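Local coordinates for protein afamin (Homo sapiens, PDB 6FAK) that carries hydrophobic molecules in body fluids, binding vitamin E and keeping lipidated Wnt proteins soluble and active, at residues D343-E348 with V450-D455; Y218-S223 with K332-Y337. All coordinates share one frame; numbering follows the deposited sequence. Where two conformers were deposited one is given.

Contact 1: D343-E348 with V450-D455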
ATOM      1  N   ASP A 343      14.085  -6.216  15.650  0.60 35.12           N
ATOM      2  CA  ASP A 343      13.236  -7.407  15.428  0.60 35.74           C
ATOM      3  C   ASP A 343      11.712  -7.181  15.526  0.60 32.93           C
ATOM      4  O   ASP A 343      10.938  -8.127  15.278  0.60 32.55           O
ATOM      5  CB  ASP A 343      13.639  -8.520  16.409  0.60 37.83           C
ATOM      6  CG  ASP A 343      13.632  -8.076  17.892  0.60 41.92           C
ATOM      7  OD1 ASP A 343      14.061  -6.928  18.272  0.60 38.47           O
ATOM      8  OD2 ASP A 343      13.237  -8.939  18.704  0.60 49.05           O
ATOM      9  N   LEU A 344      11.291  -5.970  15.912  1.00 30.44           N
ATOM     10  CA  LEU A 344       9.859  -5.646  16.073  1.00 29.14           C
ATOM     11  C   LEU A 344       9.295  -4.979  14.839  1.00 28.05           C
ATOM     12  O   LEU A 344      10.011  -4.247  14.110  1.00 28.15           O
ATOM     13  CB  LEU A 344       9.607  -4.759  17.302  1.00 29.33           C
ATOM     14  CG  LEU A 344      10.016  -5.356  18.656  1.00 30.00           C
ATOM     15  CD1 LEU A 344       9.670  -4.457  19.824  1.00 30.82           C
ATOM     16  CD2 LEU A 344       9.459  -6.754  18.876  1.00 29.99           C
ATOM     17  N   SER A 345       8.018  -5.236  14.591  1.00 26.82           N
ATOM     18  CA  SER A 345       7.290  -4.557  13.532  1.00 25.94           C
ATOM     19  C   SER A 345       7.000  -3.099  13.901  1.00 25.31           C
ATOM     20  O   SER A 345       7.009  -2.731  15.041  1.00 24.99           O
ATOM     21  CB  SER A 345       5.982  -5.279  13.249  1.00 25.82           C
ATOM     22  OG  SER A 345       5.026  -5.064  14.261  1.00 25.38           O
ATOM     23  N   ILE A 346       6.720  -2.297  12.892  1.00 25.26           N
ATOM     24  CA  ILE A 346       6.338  -0.922  13.111  1.00 25.32           C
ATOM     25  C   ILE A 346       5.043  -0.819  13.925  1.00 25.03           C
ATOM     26  O   ILE A 346       5.028  -0.065  14.883  1.00 24.65           O
ATOM     27  CB  ILE A 346       6.315  -0.092  11.799  1.00 25.96           C
ATOM     28  CG1 ILE A 346       7.659  -0.181  11.035  1.00 26.06           C
ATOM     29  CG2 ILE A 346       5.993   1.359  12.087  1.00 26.25           C
ATOM     30  CD1 ILE A 346       8.907   0.210  11.813  1.00 26.20           C
ATOM     31  N   PRO A 347       3.977  -1.595  13.591  1.00 25.00           N
ATOM     32  CA  PRO A 347       2.756  -1.569  14.425  1.00 24.96           C
ATOM     33  C   PRO A 347       2.985  -1.999  15.904  1.00 24.83           C
ATOM     34  O   PRO A 347       2.436  -1.384  16.814  1.00 24.35           O
ATOM     35  CB  PRO A 347       1.790  -2.528  13.691  1.00 25.35           C
ATOM     36  CG  PRO A 347       2.288  -2.627  12.324  1.00 25.72           C
ATOM     37  CD  PRO A 347       3.765  -2.318  12.326  1.00 25.57           C
ATOM     38  N   GLU A 348       3.881  -2.993  16.116  1.00 25.18           N
ATOM     39  CA  GLU A 348       4.235  -3.428  17.449  1.00 25.55           C
ATOM     40  C   GLU A 348       4.928  -2.278  18.209  1.00 24.89           C
ATOM     41  O   GLU A 348       4.609  -2.035  19.328  1.00 24.70           O
ATOM     42  CB  GLU A 348       5.103  -4.695  17.472  1.00 26.90           C
ATOM     43  CG  GLU A 348       5.321  -5.210  18.922  1.00 28.95           C
ATOM     44  CD  GLU A 348       4.018  -5.666  19.617  1.00 31.80           C
ATOM     45  OE1 GLU A 348       3.057  -6.086  18.924  1.00 33.21           O
ATOM     46  OE2 GLU A 348       3.969  -5.666  20.871  1.00 34.41           O
ATOM     47  N   VAL A 450       6.048 -10.336   8.953  1.00 28.37           N
ATOM     48  CA  VAL A 450       4.655 -10.700   8.874  1.00 28.04           C
ATOM     49  C   VAL A 450       3.745  -9.561   9.396  1.00 27.39           C
ATOM     50  O   VAL A 450       2.741  -9.210   8.758  1.00 26.62           O
ATOM     51  CB  VAL A 450       4.365 -11.978   9.689  1.00 28.98           C
ATOM     52  CG1 VAL A 450       2.867 -12.246   9.811  1.00 29.05           C
ATOM     53  CG2 VAL A 450       5.052 -13.184   9.055  1.00 29.72           C
ATOM     54  N   ASP A 451       4.071  -9.000  10.549  1.00 26.93           N
ATOM     55  CA  ASP A 451       3.161  -8.022  11.145  1.00 27.20           C
ATOM     56  C   ASP A 451       3.181  -6.734  10.307  1.00 26.85           C
ATOM     57  O   ASP A 451       2.139  -6.125  10.124  1.00 27.02           O
ATOM     58  CB  ASP A 451       3.492  -7.813  12.619  1.00 28.10           C
ATOM     59  CG  ASP A 451       2.392  -7.071  13.398  1.00 29.67           C
ATOM     60  OD1 ASP A 451       1.188  -7.371  13.280  1.00 33.65           O
ATOM     61  OD2 ASP A 451       2.711  -6.139  14.148  1.00 29.10           O
ATOM     62  N   ASN A 452       4.341  -6.366   9.760  1.00 26.08           N
ATOM     63  CA  ASN A 452       4.471  -5.207   8.878  1.00 26.13           C
ATOM     64  C   ASN A 452       3.609  -5.378   7.608  1.00 26.26           C
ATOM     65  O   ASN A 452       2.867  -4.466   7.212  1.00 26.04           O
ATOM     66  CB  ASN A 452       5.930  -4.977   8.472  1.00 26.36           C
ATOM     67  CG  ASN A 452       6.755  -4.198   9.529  1.00 26.17           C
ATOM     68  OD1 ASN A 452       6.227  -3.495  10.387  1.00 25.74           O
ATOM     69  ND2 ASN A 452       8.079  -4.323   9.432  1.00 26.18           N
ATOM     70  N   LEU A 453       3.749  -6.520   6.949  1.00 26.32           N
ATOM     71  CA  LEU A 453       3.017  -6.761   5.712  1.00 27.10           C
ATOM     72  C   LEU A 453       1.544  -7.014   5.924  1.00 26.49           C
ATOM     73  O   LEU A 453       0.745  -6.545   5.132  1.00 26.54           O
ATOM     74  CB  LEU A 453       3.623  -7.893   4.905  1.00 27.87           C
ATOM     75  CG  LEU A 453       4.978  -7.625   4.254  1.00 30.00           C
ATOM     76  CD1 LEU A 453       5.377  -8.858   3.461  1.00 30.01           C
ATOM     77  CD2 LEU A 453       4.952  -6.434   3.330  1.00 31.70           C
ATOM     78  N   ALA A 454       1.179  -7.741   6.977  1.00 26.07           N
ATOM     79  CA  ALA A 454      -0.238  -7.924   7.321  1.00 26.02           C
ATOM     80  C   ALA A 454      -0.984  -6.635   7.619  1.00 26.49           C
ATOM     81  O   ALA A 454      -2.157  -6.478   7.226  1.00 25.68           O
ATOM     82  CB  ALA A 454      -0.396  -8.868   8.517  1.00 26.32           C
ATOM     83  N   ASP A 455      -0.307  -5.695   8.275  1.00 26.90           N
ATOM     84  CA  ASP A 455      -0.922  -4.429   8.614  1.00 27.75           C
ATOM     85  C   ASP A 455      -1.326  -3.591   7.390  1.00 27.54           C
ATOM     86  O   ASP A 455      -2.350  -2.880   7.391  1.00 26.48           O
ATOM     87  CB  ASP A 455       0.022  -3.609   9.499  1.00 29.98           C
ATOM     88  CG  ASP A 455      -0.735  -2.684  10.445  1.00 33.94           C
ATOM     89  OD1 ASP A 455      -1.387  -3.204  11.407  1.00 35.46           O
ATOM     90  OD2 ASP A 455      -0.671  -1.445  10.223  1.00 36.69           O
TER
HETATM   91  O   HOH W   1      10.100  -3.219  11.403  1.00 25.06           O
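Asn-452 and Asp-451, neighbours on helix 446-462, grip the N-terminus of helix 346-363: the first N-H of that helix and the Ser-345 cap before it. From CB, which starts along the flank of the contact, Asn-452 continues to CG, anti to its own carbonyl carbon (chi1 -82°), which brings the amide up against the start of helix 346-363. OD1 accepts from Ile-346 N at 2.8 Å, in the carbonyl plane and on a lone pair, with an N-H...O angle of 158°. The same oxygen lies 3.3 Å from Pro-347 CD and is also close to Ser-345 CB. At the other branch, ND2 donates to a water 3.0 Å away, which in turn donates to Leu-344 O, and to a bound polyether, so both ends of the amide are engaged and its rotation is fixed.

Ser-345 is the N-cap of helix 346-363. Its OG, set between its own backbone N and carbonyl carbon (chi1 74°), accepts from Glu-348 N at 3.0 Å and donates to Asp-451 OD2 at 2.6 Å, using the anti lone pair of that carboxylate. The carboxylate of Asp-451 also forms salt bridges to Arg-351 and Arg-486, which probably offset the nearby charge of Glu-348; Glu-348 itself is bonded to Arg-351, Ser-387 and Thr-384. Pro-347 and Asp-455 lie alongside with their side chains pointing opposite ways, the ring CG 3.6 Å from Asp-455 CG.

This is an N-capped start of helix 346-363, in the second albumin repeat, held by helix 446-462 of the third. Ile-346, Pro-347, Asn-452 and Asp-455 also line the pocket occupied by the polyether, probably a molecule from the crystallisation liquor.

Contact 2: Y218-S223 with K332-Y337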
ATOM      1  N   TYR A 218       7.417   7.463  11.202  1.00 26.81           N
ATOM      2  CA  TYR A 218       8.694   7.784  10.589  1.00 27.94           C
ATOM      3  C   TYR A 218       9.805   7.726  11.633  1.00 27.03           C
ATOM      4  O   TYR A 218      10.955   7.355  11.335  1.00 26.83           O
ATOM      5  CB  TYR A 218       8.688   9.162   9.850  1.00 30.75           C
ATOM      6  CG  TYR A 218       7.387   9.614   9.170  1.00 33.97           C
ATOM      7  CD1 TYR A 218       6.710   8.777   8.269  1.00 34.28           C
ATOM      8  CD2 TYR A 218       6.878  10.908   9.367  1.00 34.14           C
ATOM      9  CE1 TYR A 218       5.515   9.199   7.655  1.00 34.64           C
ATOM     10  CE2 TYR A 218       5.723  11.351   8.725  1.00 34.58           C
ATOM     11  CZ  TYR A 218       5.022  10.490   7.879  1.00 35.55           C
ATOM     12  OH  TYR A 218       3.834  10.919   7.294  1.00 37.21           O
ATOM     13  N   ILE A 219       9.502   8.119  12.865  1.00 25.83           N
ATOM     14  CA  ILE A 219      10.508   8.001  13.931  1.00 25.74           C
ATOM     15  C   ILE A 219      10.850   6.542  14.089  1.00 25.65           C
ATOM     16  O   ILE A 219      12.043   6.167  14.168  1.00 25.76           O
ATOM     17  CB  ILE A 219      10.045   8.587  15.290  1.00 25.73           C
ATOM     18  CG1 ILE A 219       9.853  10.111  15.221  1.00 25.71           C
ATOM     19  CG2 ILE A 219      11.074   8.235  16.387  1.00 25.99           C
ATOM     20  CD1 ILE A 219       8.964  10.677  16.326  1.00 25.52           C
ATOM     21  N   ALA A 220       9.819   5.695  14.137  1.00 25.23           N
ATOM     22  CA  ALA A 220      10.080   4.270  14.369  1.00 25.46           C
ATOM     23  C   ALA A 220      10.885   3.650  13.230  1.00 25.99           C
ATOM     24  O   ALA A 220      11.835   2.986  13.505  1.00 26.42           O
ATOM     25  CB  ALA A 220       8.804   3.481  14.621  1.00 25.03           C
ATOM     26  N   ILE A 221      10.516   3.911  11.960  1.00 26.60           N
ATOM     27  CA  ILE A 221      11.193   3.321  10.795  1.00 27.25           C
ATOM     28  C   ILE A 221      12.626   3.837  10.654  1.00 28.34           C
ATOM     29  O   ILE A 221      13.569   3.050  10.414  1.00 27.48           O
ATOM     30  CB  ILE A 221      10.452   3.631   9.469  1.00 27.96           C
ATOM     31  CG1 ILE A 221       9.124   2.868   9.393  1.00 28.18           C
ATOM     32  CG2 ILE A 221      11.303   3.244   8.236  1.00 28.82           C
ATOM     33  CD1 ILE A 221       8.187   3.400   8.310  1.00 29.21           C
ATOM     34  N   LEU A 222      12.790   5.163  10.723  1.00 29.17           N
ATOM     35  CA  LEU A 222      14.146   5.752  10.596  1.00 29.83           C
ATOM     36  C   LEU A 222      15.127   5.343  11.731  1.00 29.28           C
ATOM     37  O   LEU A 222      16.358   5.180  11.522  1.00 28.48           O
ATOM     38  CB  LEU A 222      14.022   7.251  10.429  1.00 31.04           C
ATOM     39  CG  LEU A 222      13.251   7.760   9.192  1.00 32.84           C
ATOM     40  CD1 LEU A 222      13.012   9.245   9.236  1.00 34.62           C
ATOM     41  CD2 LEU A 222      14.054   7.416   7.932  1.00 34.90           C
ATOM     42  N   SER A 223      14.594   5.225  12.945  1.00 28.92           N
ATOM     43  CA  SER A 223      15.410   4.807  14.096  1.00 28.85           C
ATOM     44  C   SER A 223      15.845   3.339  13.980  1.00 29.75           C
ATOM     45  O   SER A 223      16.961   2.989  14.340  1.00 29.74           O
ATOM     46  CB  SER A 223      14.668   5.057  15.430  1.00 28.58           C
ATOM     47  OG  SER A 223      14.260   6.408  15.608  1.00 27.76           O
ATOM     48  N   LYS A 332      11.392  10.718  21.800  1.00 26.24           N
ATOM     49  CA  LYS A 332      12.637  10.170  22.288  1.00 27.29           C
ATOM     50  C   LYS A 332      12.498   8.702  22.746  1.00 26.22           C
ATOM     51  O   LYS A 332      13.381   7.874  22.489  1.00 26.06           O
ATOM     52  CB  LYS A 332      13.218  11.001  23.427  1.00 30.08           C
ATOM     53  CG  LYS A 332      14.699  10.706  23.614  1.00 34.45           C
ATOM     54  CD  LYS A 332      15.391  11.692  24.517  1.00 43.11           C
ATOM     55  CE  LYS A 332      16.928  11.643  24.325  1.00 50.63           C
ATOM     56  NZ  LYS A 332      17.510  10.304  24.007  1.00 50.29           N
ATOM     57  N   PHE A 333      11.419   8.385  23.442  1.00 25.28           N
ATOM     58  CA  PHE A 333      11.129   6.985  23.787  1.00 24.97           C
ATOM     59  C   PHE A 333      11.030   6.108  22.521  1.00 24.93           C
ATOM     60  O   PHE A 333      11.654   5.058  22.437  1.00 24.90           O
ATOM     61  CB  PHE A 333       9.840   6.846  24.609  1.00 24.75           C
ATOM     62  CG  PHE A 333       9.465   5.410  24.835  1.00 24.75           C
ATOM     63  CD1 PHE A 333      10.149   4.644  25.768  1.00 24.77           C
ATOM     64  CD2 PHE A 333       8.469   4.802  24.038  1.00 24.46           C
ATOM     65  CE1 PHE A 333       9.822   3.303  25.941  1.00 24.87           C
ATOM     66  CE2 PHE A 333       8.129   3.481  24.219  1.00 24.54           C
ATOM     67  CZ  PHE A 333       8.798   2.717  25.159  1.00 24.79           C
ATOM     68  N   THR A 334      10.323   6.605  21.519  1.00 24.69           N
ATOM     69  CA  THR A 334      10.102   5.858  20.307  1.00 24.82           C
ATOM     70  C   THR A 334      11.482   5.605  19.600  1.00 25.20           C
ATOM     71  O   THR A 334      11.799   4.489  19.215  1.00 24.84           O
ATOM     72  CB  THR A 334       9.102   6.574  19.378  1.00 24.47           C
ATOM     73  OG1 THR A 334       7.851   6.860  20.053  1.00 24.28           O
ATOM     74  CG2 THR A 334       8.887   5.723  18.128  1.00 24.57           C
ATOM     75  N   PHE A 335      12.289   6.670  19.518  1.00 25.88           N
ATOM     76  CA  PHE A 335      13.673   6.614  19.008  1.00 26.73           C
ATOM     77  C   PHE A 335      14.506   5.546  19.728  1.00 27.49           C
ATOM     78  O   PHE A 335      15.072   4.632  19.097  1.00 27.15           O
ATOM     79  CB  PHE A 335      14.304   7.994  19.112  1.00 27.20           C
ATOM     80  CG  PHE A 335      15.784   8.013  18.985  1.00 27.90           C
ATOM     81  CD1 PHE A 335      16.395   7.736  17.763  1.00 28.42           C
ATOM     82  CD2 PHE A 335      16.585   8.341  20.081  1.00 28.17           C
ATOM     83  CE1 PHE A 335      17.795   7.798  17.655  1.00 29.39           C
ATOM     84  CE2 PHE A 335      17.965   8.395  19.974  1.00 29.03           C
ATOM     85  CZ  PHE A 335      18.579   8.118  18.763  1.00 29.29           C
ATOM     86  N   GLU A 336      14.584   5.674  21.041  1.00 28.70           N
ATOM     87  CA  GLU A 336      15.442   4.780  21.838  1.00 30.65           C
ATOM     88  C   GLU A 336      14.942   3.322  21.788  1.00 30.64           C
ATOM     89  O   GLU A 336      15.770   2.386  21.614  1.00 31.47           O
ATOM     90  CB  GLU A 336      15.532   5.255  23.288  1.00 32.55           C
ATOM     91  CG  GLU A 336      16.292   6.568  23.496  1.00 35.13           C
ATOM     92  CD  GLU A 336      17.779   6.514  23.083  1.00 39.20           C
ATOM     93  OE1 GLU A 336      18.328   5.435  22.876  1.00 37.50           O
ATOM     94  OE2 GLU A 336      18.427   7.577  22.953  1.00 42.57           O
ATOM     95  N   TYR A 337      13.619   3.128  21.915  1.00 29.25           N
ATOM     96  CA  TYR A 337      13.043   1.778  21.917  1.00 29.24           C
ATOM     97  C   TYR A 337      13.136   1.133  20.520  1.00 29.30           C
ATOM     98  O   TYR A 337      13.533  -0.053  20.391  1.00 30.87           O
ATOM     99  CB  TYR A 337      11.582   1.775  22.440  1.00 29.10           C
ATOM    100  CG  TYR A 337      11.131   0.407  22.895  1.00 29.00           C
ATOM    101  CD1 TYR A 337      10.645  -0.519  21.994  1.00 28.87           C
ATOM    102  CD2 TYR A 337      11.292  -0.000  24.243  1.00 29.74           C
ATOM    103  CE1 TYR A 337      10.303  -1.802  22.385  1.00 29.05           C
ATOM    104  CE2 TYR A 337      10.923  -1.305  24.658  1.00 30.02           C
ATOM    105  CZ  TYR A 337      10.398  -2.182  23.714  1.00 29.64           C
ATOM    106  OH  TYR A 337      10.044  -3.478  24.053  1.00 30.32           O
TER
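Methyl packing joins Ile-219 and Thr-334, CG2 to CG2 at 3.8 Å, the two side chains crossing at about a right angle. That Ile-219 methyl also lies 3.7 Å from Phe-335 N and touches Phe-335 CB. With its CG2 anti to the backbone N, Thr-334 turns this methyl to the facing helix, where it meets Ala-220 CB at 4.2 Å as well, while OG1 bonds to Phe-330 O in its own helix.

Polar and aromatic groups meet at Ser-223. Its OG donates to Ile-219 O at 2.7 Å, tilted 31° from the carbonyl plane; the backbone N of Ser-223 reaches the same oxygen from the opposite face, so one carbonyl serves two donors. Thus anchored, OG sits in the plane of the Phe-335 ring, at its edge, 3.3 Å from CD1. An alanine here is likely to leave Ile-219 O with the backbone donor alone and to open a small gap beside the edge of the phenylalanine ring.

Segment 218-223 belongs to the hydrophobic-ligand pocket region of the all-helical second albumin domain. Helices 216-225 and 326-339 run in the same general direction, their local axes 8.5 Å apart and inclined by 28°. Around them, helix 231-250 packs on Tyr-218 and Leu-222, helix 346-363 receives Ile-221, Thr-334 and Tyr-337, and Ile-229 in a loop meets Phe-335.

Overall arrangement
Both contacts are buried, their centres about 15 Å apart, with contact 1 nearer the centre of the chain. Contact 2 lies within the second albumin repeat and joins two of its helices by methyl packing and a ring edge, with no hydrogen bond across. Contact 1 joins the second repeat to the third and is polar, built on hydrogen bonds among side chains and a helix N-terminus, with salt bridges around it. Helices 326-339 and 346-363 follow each other in the chain, and the two contacts touch directly: Ile-346 CD1 packs on Ile-221 CG1 at 3.6 Å, and Leu-344 CD1 on Tyr-337 CE1 at 3.7 Å.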